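Local coordinates for X-PRO dipeptidase (Streptococcus pyogenes M1 GAS, PDB 3O5V), which probably acts as a manganese-dependent dipeptidase that cleaves Xaa-Pro dipeptides, and is represented here by its creatinase/prolidase N-terminal domain alone, at residues A17-F22 with F44-H49; S23-I28 with F102-V107; D50-L55 with S70-G75. One frame throughout, in Å; residues are numbered along the deposited sequence.

Interaction 1. Residues A17-F22 with F44-H49; sequences AELAIF and FLFVYH
Ala20 and Val47 form a hydrogen-bonded pair at the middle of an antiparallel ladder between strands 19-22 and 44-48. Val47 N lies 2.8 Å from Ala20 O, and Ala20 N returns the bond to Val47 O. Phe22 and Leu45 repeat the pattern one full step along, with Phe22 N 2.8 Å from Leu45 O.

Packing is tight on both faces of this buried ladder. On the face with Leu19, Ile21, Phe46 and Tyr48, Leu19 CD2 sits over the centre of the Tyr48 ring, 4.1 Å from its centroid, a CH-pi contact. Ile21 and Phe46 run side by side in the same direction, bringing Ile21 CD1 to 3.8 Å from Phe46 CE1, while Ile21 CG2 reaches Phe44 CD1 at 3.7 Å. On the other face, Val47 CG2 meets the edge of the Phe22 ring, 3.7 Å from CE2; CG of Phe22 stands anti to its carbonyl carbon (chi1 -61°), which turns the ring along the strand toward Val47.

Toward Glu18 and His49 the ladder frays into loop, and both residues are partly exposed. Glu18 O takes His49 N at 2.9 Å, the donor 53° out of the carbonyl plane, and a weak second bond from His49 ND1 at 3.4 Å. Their side chains lie alongside each other, with carboxylate and imidazole planes nearly perpendicular (88°). A glycerol, probably from the crystallisation liquor, makes weak hydrogen bonds to His49 ND1 and Glu18 O, whereas Glu18 OE1 is held by Thr97 N.

Strand 19-22 has strand 97-100 as its other neighbour in the mixed sheet, and strand 44-48 has strand 54-58; helices 3-14 and 25-32 cover the face that carries Phe22.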
loop_
_atom_site.group_PDB
_atom_site.type_symbol
_atom_site.label_atom_id
_atom_site.label_comp_id
_atom_site.label_asym_id
_atom_site.label_seq_id
_atom_site.Cartn_x
_atom_site.Cartn_y
_atom_site.Cartn_z
ATOM N N ALA A 17 -0.137 -10.479 -11.491
ATOM C CA ALA A 17 0.561 -9.993 -10.299
ATOM C C ALA A 17 -0.317 -10.220 -9.079
ATOM O O ALA A 17 -1.534 -10.355 -9.206
ATOM C CB ALA A 17 0.887 -8.524 -10.450
ATOM N N GLU A 18 0.284 -10.249 -7.895
ATOM C CA GLU A 18 -0.481 -10.582 -6.695
ATOM C C GLU A 18 -0.698 -9.387 -5.740
ATOM O O GLU A 18 -1.453 -9.499 -4.771
ATOM C CB GLU A 18 0.183 -11.750 -5.941
ATOM C CG GLU A 18 0.306 -13.060 -6.748
ATOM C CD GLU A 18 1.476 -13.068 -7.736
ATOM O OE1 GLU A 18 2.481 -12.351 -7.503
ATOM O OE2 GLU A 18 1.389 -13.806 -8.750
ATOM N N LEU A 19 -0.022 -8.268 -5.999
ATOM C CA LEU A 19 0.033 -7.172 -5.017
ATOM C C LEU A 19 0.321 -5.826 -5.670
ATOM O O LEU A 19 1.242 -5.714 -6.480
ATOM C CB LEU A 19 1.156 -7.450 -4.009
ATOM C CG LEU A 19 1.082 -7.098 -2.512
ATOM C CD1 LEU A 19 2.445 -6.688 -1.914
ATOM C CD2 LEU A 19 -0.010 -6.115 -2.093
ATOM N N ALA A 20 -0.455 -4.804 -5.315
ATOM C CA ALA A 20 -0.114 -3.420 -5.652
ATOM C C ALA A 20 0.166 -2.679 -4.351
ATOM O O ALA A 20 -0.569 -2.852 -3.365
ATOM C CB ALA A 20 -1.247 -2.741 -6.417
ATOM N N ILE A 21 1.224 -1.872 -4.338
ATOM C CA ILE A 21 1.568 -1.079 -3.159
ATOM C C ILE A 21 1.507 0.390 -3.504
ATOM O O ILE A 21 2.343 0.891 -4.267
ATOM C CB ILE A 21 2.986 -1.425 -2.575
ATOM C CG1 ILE A 21 3.142 -2.936 -2.369
ATOM C CG2 ILE A 21 3.249 -0.628 -1.299
ATOM C CD1 ILE A 21 4.483 -3.353 -1.734
ATOM N N PHE A 22 0.507 1.089 -2.975
ATOM C CA PHE A 22 0.416 2.524 -3.229
ATOM C C PHE A 22 1.120 3.311 -2.130
ATOM O O PHE A 22 1.071 2.907 -0.969
ATOM C CB PHE A 22 -1.044 2.946 -3.392
ATOM C CG PHE A 22 -1.733 2.265 -4.545
ATOM C CD1 PHE A 22 -1.694 2.819 -5.824
ATOM C CD2 PHE A 22 -2.396 1.051 -4.356
ATOM C CE1 PHE A 22 -2.331 2.178 -6.905
ATOM C CE2 PHE A 22 -3.037 0.402 -5.420
ATOM C CZ PHE A 22 -2.993 0.970 -6.702
ATOM N N PHE A 44 1.525 3.396 3.465
ATOM C CA PHE A 44 1.346 2.466 2.331
ATOM C C PHE A 44 -0.069 1.913 2.289
ATOM O O PHE A 44 -0.675 1.632 3.344
ATOM C CB PHE A 44 2.315 1.259 2.385
ATOM C CG PHE A 44 3.770 1.613 2.268
ATOM C CD1 PHE A 44 4.304 2.057 1.054
ATOM C CD2 PHE A 44 4.628 1.450 3.368
ATOM C CE1 PHE A 44 5.670 2.369 0.946
ATOM C CE2 PHE A 44 5.981 1.770 3.276
ATOM C CZ PHE A 44 6.509 2.222 2.062
ATOM N N LEU A 45 -0.601 1.774 1.079
ATOM C CA LEU A 45 -1.820 0.992 0.867
ATOM C C LEU A 45 -1.488 -0.299 0.115
ATOM O O LEU A 45 -1.016 -0.264 -1.016
ATOM C CB LEU A 45 -2.881 1.803 0.097
ATOM C CG LEU A 45 -4.174 1.048 -0.243
ATOM C CD1 LEU A 45 -4.969 0.687 1.027
ATOM C CD2 LEU A 45 -5.059 1.838 -1.174
ATOM N N PHE A 46 -1.735 -1.433 0.763
ATOM C CA PHE A 46 -1.428 -2.752 0.188
ATOM C C PHE A 46 -2.697 -3.346 -0.397
ATOM O O PHE A 46 -3.629 -3.698 0.349
ATOM C CB PHE A 46 -0.869 -3.679 1.277
ATOM C CG PHE A 46 0.455 -3.228 1.835
ATOM C CD1 PHE A 46 1.647 -3.529 1.163
ATOM C CD2 PHE A 46 0.513 -2.480 3.008
ATOM C CE1 PHE A 46 2.878 -3.101 1.666
ATOM C CE2 PHE A 46 1.739 -2.055 3.530
ATOM C CZ PHE A 46 2.923 -2.361 2.859
ATOM N N VAL A 47 -2.749 -3.443 -1.721
ATOM C CA VAL A 47 -3.914 -4.036 -2.394
ATOM C C VAL A 47 -3.546 -5.402 -2.986
ATOM O O VAL A 47 -2.971 -5.504 -4.076
ATOM C CB VAL A 47 -4.503 -3.088 -3.481
ATOM C CG1 VAL A 47 -5.772 -3.674 -4.081
ATOM C CG2 VAL A 47 -4.769 -1.702 -2.891
ATOM N N TYR A 48 -3.861 -6.448 -2.229
ATOM C CA TYR A 48 -3.686 -7.836 -2.668
ATOM C C TYR A 48 -4.662 -8.155 -3.782
ATOM O O TYR A 48 -5.771 -7.614 -3.789
ATOM C CB TYR A 48 -3.970 -8.773 -1.502
ATOM C CG TYR A 48 -2.908 -8.720 -0.435
ATOM C CD1 TYR A 48 -3.064 -7.908 0.687
ATOM C CD2 TYR A 48 -1.730 -9.472 -0.562
ATOM C CE1 TYR A 48 -2.072 -7.853 1.672
ATOM C CE2 TYR A 48 -0.742 -9.423 0.410
ATOM C CZ TYR A 48 -0.922 -8.622 1.523
ATOM O OH TYR A 48 0.059 -8.571 2.490
ATOM N N HIS A 49 -4.271 -9.021 -4.721
ATOM C CA HIS A 49 -5.198 -9.377 -5.808
ATOM C C HIS A 49 -6.416 -10.152 -5.268
ATOM O O HIS A 49 -7.497 -10.105 -5.856
ATOM C CB HIS A 49 -4.488 -10.114 -6.958
ATOM C CG HIS A 49 -4.302 -11.584 -6.733
ATOM N ND1 HIS A 49 -3.424 -12.094 -5.799
ATOM C CD2 HIS A 49 -4.864 -12.655 -7.344
ATOM C CE1 HIS A 49 -3.463 -13.418 -5.836
ATOM N NE2 HIS A 49 -4.332 -13.782 -6.762
#

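Interaction 2. Residues S23-I28 with F102-V107; sequences SDPVTI and FDHLNV
Asp24 OD1 accepts a 2.9 Å hydrogen bond from Val26 N, an N-cap bond at the start of helix 25-32, while the rest of Asp24 lies against the imidazole of His104. The ring is covered on one face by the Asp24 backbone: CA stands over its centre, 3.4 Å from the centroid, in a CH-pi contact. The Asp24 side chain runs across the ring at a slant, and its carboxylate is stacked near His104 ND1, the two planes 25° apart. With CG anti to the backbone N (chi1 168°), the His104 side chain reaches across from its loop to the turn before the helix.

Ser23 OG lies at the ring edge, near its plane, beside His104 CD2. His104 NE2 is 3.1 Å from Ser23 O, but the angle is too poor for a hydrogen bond, so contact across the two segments rests on packing. Pro25 CD adds a further touch at 3.6 Å from His104 CE1, and Leu105 CD1 lies beside Ser23 CB and OG.

Glu101 ties the turn to the end of strand 97-100, its OE1 taking both Ser23 N and Asp24 N and its OE2 bonded to Thr27 OG1; the contact thus lies where strand 19-22 passes into helix 25-32, beside the loop leading to helix 107-114.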
loop_
_atom_site.group_PDB
_atom_site.type_symbol
_atom_site.label_atom_id
_atom_site.label_comp_id
_atom_site.label_asym_id
_atom_site.label_seq_id
_atom_site.Cartn_x
_atom_site.Cartn_y
_atom_site.Cartn_z
ATOM N N SER A 23 1.806 4.399 -2.500
ATOM C CA SER A 23 2.527 5.225 -1.513
ATOM C C SER A 23 2.178 6.718 -1.584
ATOM O O SER A 23 2.398 7.453 -0.612
ATOM C CB SER A 23 4.047 5.031 -1.629
ATOM O OG SER A 23 4.461 5.299 -2.961
ATOM N N ASP A 24 1.669 7.176 -2.736
ATOM C CA ASP A 24 1.452 8.596 -2.963
ATOM C C ASP A 24 0.172 8.962 -2.224
ATOM O O ASP A 24 -0.881 8.361 -2.507
ATOM C CB ASP A 24 1.308 8.859 -4.479
ATOM C CG ASP A 24 1.245 10.351 -4.843
ATOM O OD1 ASP A 24 0.737 11.187 -4.062
ATOM O OD2 ASP A 24 1.699 10.680 -5.957
ATOM N N PRO A 25 0.242 9.930 -1.280
ATOM C CA PRO A 25 -0.983 10.351 -0.574
ATOM C C PRO A 25 -2.135 10.737 -1.514
ATOM O O PRO A 25 -3.317 10.512 -1.187
ATOM C CB PRO A 25 -0.521 11.583 0.200
ATOM C CG PRO A 25 0.928 11.310 0.491
ATOM C CD PRO A 25 1.438 10.614 -0.752
ATOM N N VAL A 26 -1.809 11.297 -2.676
ATOM C CA VAL A 26 -2.858 11.718 -3.625
ATOM C C VAL A 26 -3.585 10.525 -4.233
ATOM O O VAL A 26 -4.824 10.534 -4.334
ATOM C CB VAL A 26 -2.293 12.667 -4.729
ATOM C CG1 VAL A 26 -3.365 13.001 -5.765
ATOM C CG2 VAL A 26 -1.696 13.955 -4.068
ATOM N N THR A 27 -2.820 9.498 -4.631
ATOM C CA THR A 27 -3.398 8.255 -5.151
ATOM C C THR A 27 -4.199 7.545 -4.062
ATOM O O THR A 27 -5.273 7.011 -4.332
ATOM C CB THR A 27 -2.309 7.299 -5.715
ATOM O OG1 THR A 27 -1.390 8.046 -6.528
ATOM C CG2 THR A 27 -2.951 6.205 -6.584
ATOM N N ILE A 28 -3.681 7.526 -2.834
ATOM C CA ILE A 28 -4.383 6.846 -1.743
ATOM C C ILE A 28 -5.739 7.523 -1.466
ATOM O O ILE A 28 -6.749 6.844 -1.252
ATOM C CB ILE A 28 -3.486 6.721 -0.467
ATOM C CG1 ILE A 28 -2.338 5.722 -0.742
ATOM C CG2 ILE A 28 -4.317 6.282 0.740
ATOM C CD1 ILE A 28 -1.290 5.591 0.413
ATOM N N PHE A 102 6.376 4.046 -9.045
ATOM C CA PHE A 102 7.784 4.438 -9.217
ATOM C C PHE A 102 7.967 5.962 -9.314
ATOM O O PHE A 102 9.062 6.465 -9.024
ATOM C CB PHE A 102 8.397 3.754 -10.449
ATOM C CG PHE A 102 8.740 2.281 -10.267
ATOM C CD1 PHE A 102 8.412 1.574 -9.104
ATOM C CD2 PHE A 102 9.391 1.594 -11.303
ATOM C CE1 PHE A 102 8.745 0.215 -8.970
ATOM C CE2 PHE A 102 9.720 0.246 -11.187
ATOM C CZ PHE A 102 9.397 -0.449 -10.016
ATOM N N ASP A 103 6.913 6.694 -9.696
ATOM C CA ASP A 103 6.985 8.171 -9.712
ATOM C C ASP A 103 6.889 8.862 -8.354
ATOM O O ASP A 103 7.105 10.075 -8.259
ATOM C CB ASP A 103 5.958 8.798 -10.656
ATOM C CG ASP A 103 6.522 9.046 -12.039
ATOM O OD1 ASP A 103 7.750 9.259 -12.170
ATOM O OD2 ASP A 103 5.728 9.020 -12.995
ATOM N N HIS A 104 6.549 8.107 -7.313
ATOM C CA HIS A 104 6.422 8.690 -5.983
ATOM C C HIS A 104 7.364 8.041 -4.962
ATOM O O HIS A 104 7.983 8.716 -4.143
ATOM C CB HIS A 104 4.969 8.627 -5.483
ATOM C CG HIS A 104 4.853 8.957 -4.035
ATOM N ND1 HIS A 104 4.694 10.250 -3.575
ATOM C CD2 HIS A 104 4.981 8.177 -2.939
ATOM C CE1 HIS A 104 4.683 10.241 -2.253
ATOM N NE2 HIS A 104 4.848 8.995 -1.844
ATOM N N LEU A 105 7.453 6.720 -5.015
ATOM C CA LEU A 105 8.237 5.961 -4.059
ATOM C C LEU A 105 9.721 6.356 -4.151
ATOM O O LEU A 105 10.319 6.237 -5.222
ATOM C CB LEU A 105 8.068 4.482 -4.404
ATOM C CG LEU A 105 8.440 3.379 -3.430
ATOM C CD1 LEU A 105 7.561 3.432 -2.195
ATOM C CD2 LEU A 105 8.249 2.064 -4.173
ATOM N N ASN A 106 10.307 6.816 -3.048
ATOM C CA ASN A 106 11.735 7.133 -3.058
ATOM C C ASN A 106 12.583 5.854 -2.942
ATOM O O ASN A 106 12.060 4.775 -2.632
ATOM C CB ASN A 106 12.103 8.256 -2.051
ATOM C CG ASN A 106 11.994 7.831 -0.574
ATOM O OD1 ASN A 106 11.464 8.570 0.274
ATOM N ND2 ASN A 106 12.534 6.685 -0.256
ATOM N N VAL A 107 13.876 5.961 -3.231
ATOM C CA VAL A 107 14.739 4.775 -3.252
ATOM C C VAL A 107 14.858 4.107 -1.874
ATOM O O VAL A 107 14.881 2.875 -1.779
ATOM C CB VAL A 107 16.133 5.114 -3.851
ATOM C CG1 VAL A 107 17.057 3.907 -3.813
ATOM C CG2 VAL A 107 15.961 5.574 -5.284
#

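Interaction 3. Residues D50-L55 with S70-G75; sequences DLAPVL and SFPVFG
Pro53 and Phe71 meet at about a right angle where the two parallel strands of a beta-alpha-beta unit, 54-58 and 73-76 joined through helix 62-68, begin to pair. Pro53 CG rests over one face of the Phe71 ring, offset toward its rim and 3.7 Å from the centroid, a CH-pi contact. The ring is placed there by a first torsion that sets CG between the backbone N and the carbonyl carbon (chi1 59°). Its edge is turned to the strand: Leu55 N lies in the ring plane, and Leu55 CB packs against CE1. Leu5 of helix 3-14 touches both Pro53 and Phe71.

The Val54 and Phe74 side chains lie on the face opposite to that of Leu55 and Val73. Here the aromatic ring offers its edge rather than its face, with Val54 CG1 in the ring plane and 3.5 Å from Phe74 CD2. Leu55 and Val73 form the parallel bridge between the strands, their side chains packing together and against Ala65 of helix 62-68. Leu55 hydrogen-bonds to the residues on either side of Val73, its N to Pro72 O and its O to Phe74 N, each at 2.9 Å.

Just ahead of the bridge, Pro53 O is buried without a hydrogen-bonding partner in the model; it faces carbon instead, with Pro72 CD at 3.3 Å and Phe71 CD1 at 3.4 Å.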
loop_
_atom_site.group_PDB
_atom_site.type_symbol
_atom_site.label_atom_id
_atom_site.label_comp_id
_atom_site.label_asym_id
_atom_site.label_seq_id
_atom_site.Cartn_x
_atom_site.Cartn_y
_atom_site.Cartn_z
ATOM N N ASP A 50 -6.258 -10.800 -4.114
ATOM C CA ASP A 50 -7.315 -11.667 -3.571
ATOM C C ASP A 50 -7.767 -11.325 -2.147
ATOM O O ASP A 50 -8.972 -11.319 -1.859
ATOM C CB ASP A 50 -6.901 -13.141 -3.663
ATOM C CG ASP A 50 -5.518 -13.409 -3.077
ATOM O OD1 ASP A 50 -4.775 -12.449 -2.717
ATOM O OD2 ASP A 50 -5.157 -14.592 -2.993
ATOM N N LEU A 51 -6.819 -11.018 -1.270
ATOM C CA LEU A 51 -7.101 -10.734 0.148
ATOM C C LEU A 51 -7.688 -9.337 0.380
ATOM O O LEU A 51 -7.724 -8.511 -0.538
ATOM C CB LEU A 51 -5.799 -10.877 0.948
ATOM C CG LEU A 51 -5.279 -12.253 1.407
ATOM C CD1 LEU A 51 -5.933 -13.474 0.733
ATOM C CD2 LEU A 51 -3.750 -12.296 1.294
ATOM N N ALA A 52 -8.136 -9.068 1.606
ATOM C CA ALA A 52 -8.571 -7.710 1.955
ATOM C C ALA A 52 -7.402 -6.741 1.756
ATOM O O ALA A 52 -6.252 -7.109 1.987
ATOM C CB ALA A 52 -9.048 -7.644 3.397
ATOM N N PRO A 53 -7.690 -5.508 1.322
ATOM C CA PRO A 53 -6.600 -4.535 1.281
ATOM C C PRO A 53 -6.222 -4.105 2.705
ATOM O O PRO A 53 -7.005 -4.323 3.649
ATOM C CB PRO A 53 -7.202 -3.375 0.493
ATOM C CG PRO A 53 -8.687 -3.456 0.804
ATOM C CD PRO A 53 -8.994 -4.915 0.950
ATOM N N VAL A 54 -5.023 -3.558 2.863
ATOM C CA VAL A 54 -4.533 -3.138 4.174
ATOM C C VAL A 54 -3.921 -1.748 4.085
ATOM O O VAL A 54 -3.000 -1.516 3.281
ATOM C CB VAL A 54 -3.475 -4.111 4.741
ATOM C CG1 VAL A 54 -2.995 -3.638 6.124
ATOM C CG2 VAL A 54 -4.036 -5.526 4.837
ATOM N N LEU A 55 -4.414 -0.831 4.920
ATOM C CA LEU A 55 -3.795 0.480 5.025
ATOM C C LEU A 55 -2.804 0.494 6.184
ATOM O O LEU A 55 -3.154 0.116 7.308
ATOM C CB LEU A 55 -4.836 1.600 5.201
ATOM C CG LEU A 55 -4.212 3.008 5.220
ATOM C CD1 LEU A 55 -3.664 3.403 3.854
ATOM C CD2 LEU A 55 -5.218 4.033 5.700
ATOM N N SER A 70 -13.139 1.085 6.088
ATOM C CA SER A 70 -13.706 -0.074 6.799
ATOM C C SER A 70 -12.834 -1.335 6.724
ATOM O O SER A 70 -13.010 -2.267 7.520
ATOM C CB SER A 70 -15.136 -0.381 6.327
ATOM O OG SER A 70 -15.160 -0.849 4.990
ATOM N N PHE A 71 -11.906 -1.373 5.763
ATOM C CA PHE A 71 -10.956 -2.491 5.685
ATOM C C PHE A 71 -9.797 -2.319 6.693
ATOM O O PHE A 71 -9.702 -1.272 7.339
ATOM C CB PHE A 71 -10.452 -2.727 4.254
ATOM C CG PHE A 71 -9.751 -1.548 3.613
ATOM C CD1 PHE A 71 -8.414 -1.278 3.881
ATOM C CD2 PHE A 71 -10.421 -0.764 2.657
ATOM C CE1 PHE A 71 -7.752 -0.215 3.241
ATOM C CE2 PHE A 71 -9.773 0.294 2.012
ATOM C CZ PHE A 71 -8.436 0.572 2.306
ATOM N N PRO A 72 -8.928 -3.346 6.845
ATOM C CA PRO A 72 -7.921 -3.276 7.916
ATOM C C PRO A 72 -6.978 -2.058 7.850
ATOM O O PRO A 72 -6.431 -1.723 6.782
ATOM C CB PRO A 72 -7.128 -4.572 7.740
ATOM C CG PRO A 72 -8.094 -5.522 7.123
ATOM C CD PRO A 72 -9.007 -4.695 6.248
ATOM N N VAL A 73 -6.811 -1.406 8.999
ATOM C CA VAL A 73 -5.886 -0.287 9.157
ATOM C C VAL A 73 -4.967 -0.646 10.311
ATOM O O VAL A 73 -5.449 -1.021 11.381
ATOM C CB VAL A 73 -6.650 1.026 9.463
ATOM C CG1 VAL A 73 -5.678 2.194 9.745
ATOM C CG2 VAL A 73 -7.548 1.397 8.278
ATOM N N PHE A 74 -3.655 -0.562 10.085
ATOM C CA PHE A 74 -2.669 -0.778 11.142
ATOM C C PHE A 74 -1.771 0.437 11.281
ATOM O O PHE A 74 -1.347 1.025 10.274
ATOM C CB PHE A 74 -1.788 -1.992 10.833
ATOM C CG PHE A 74 -2.541 -3.303 10.786
ATOM C CD1 PHE A 74 -2.938 -3.939 11.966
ATOM C CD2 PHE A 74 -2.848 -3.892 9.569
ATOM C CE1 PHE A 74 -3.636 -5.153 11.921
ATOM C CE2 PHE A 74 -3.548 -5.101 9.500
ATOM C CZ PHE A 74 -3.943 -5.738 10.680
ATOM N N GLY A 75 -1.451 0.780 12.526
ATOM C CA GLY A 75 -0.483 1.823 12.813
ATOM C C GLY A 75 0.828 1.300 13.379
ATOM O O GLY A 75 0.935 0.130 13.785
#

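All three contacts lie in the creatinase/prolidase N-terminal domain; interactions 1 and 3, with centres about 10 Å apart, pair strands of its mixed sheet. Strands 44-48 and 54-58 are neighbours there, joined by a probable hydrogen bond from Phe46 N to Val54 O (2.8 Å), and strand 73-76 forms one edge. The centre of interaction 2 is about 13 Å from that of interaction 1 and about 18 Å from that of interaction 3; Leu105 CD1 nevertheless packs on Phe44 CE1. Along the chain, the segments of interactions 1 and 2 alternate, whereas interaction 3 follows interaction 1 and falls between the two segments of interaction 2. The region beyond residue 101 is thereby folded back onto the first strand-helix turn.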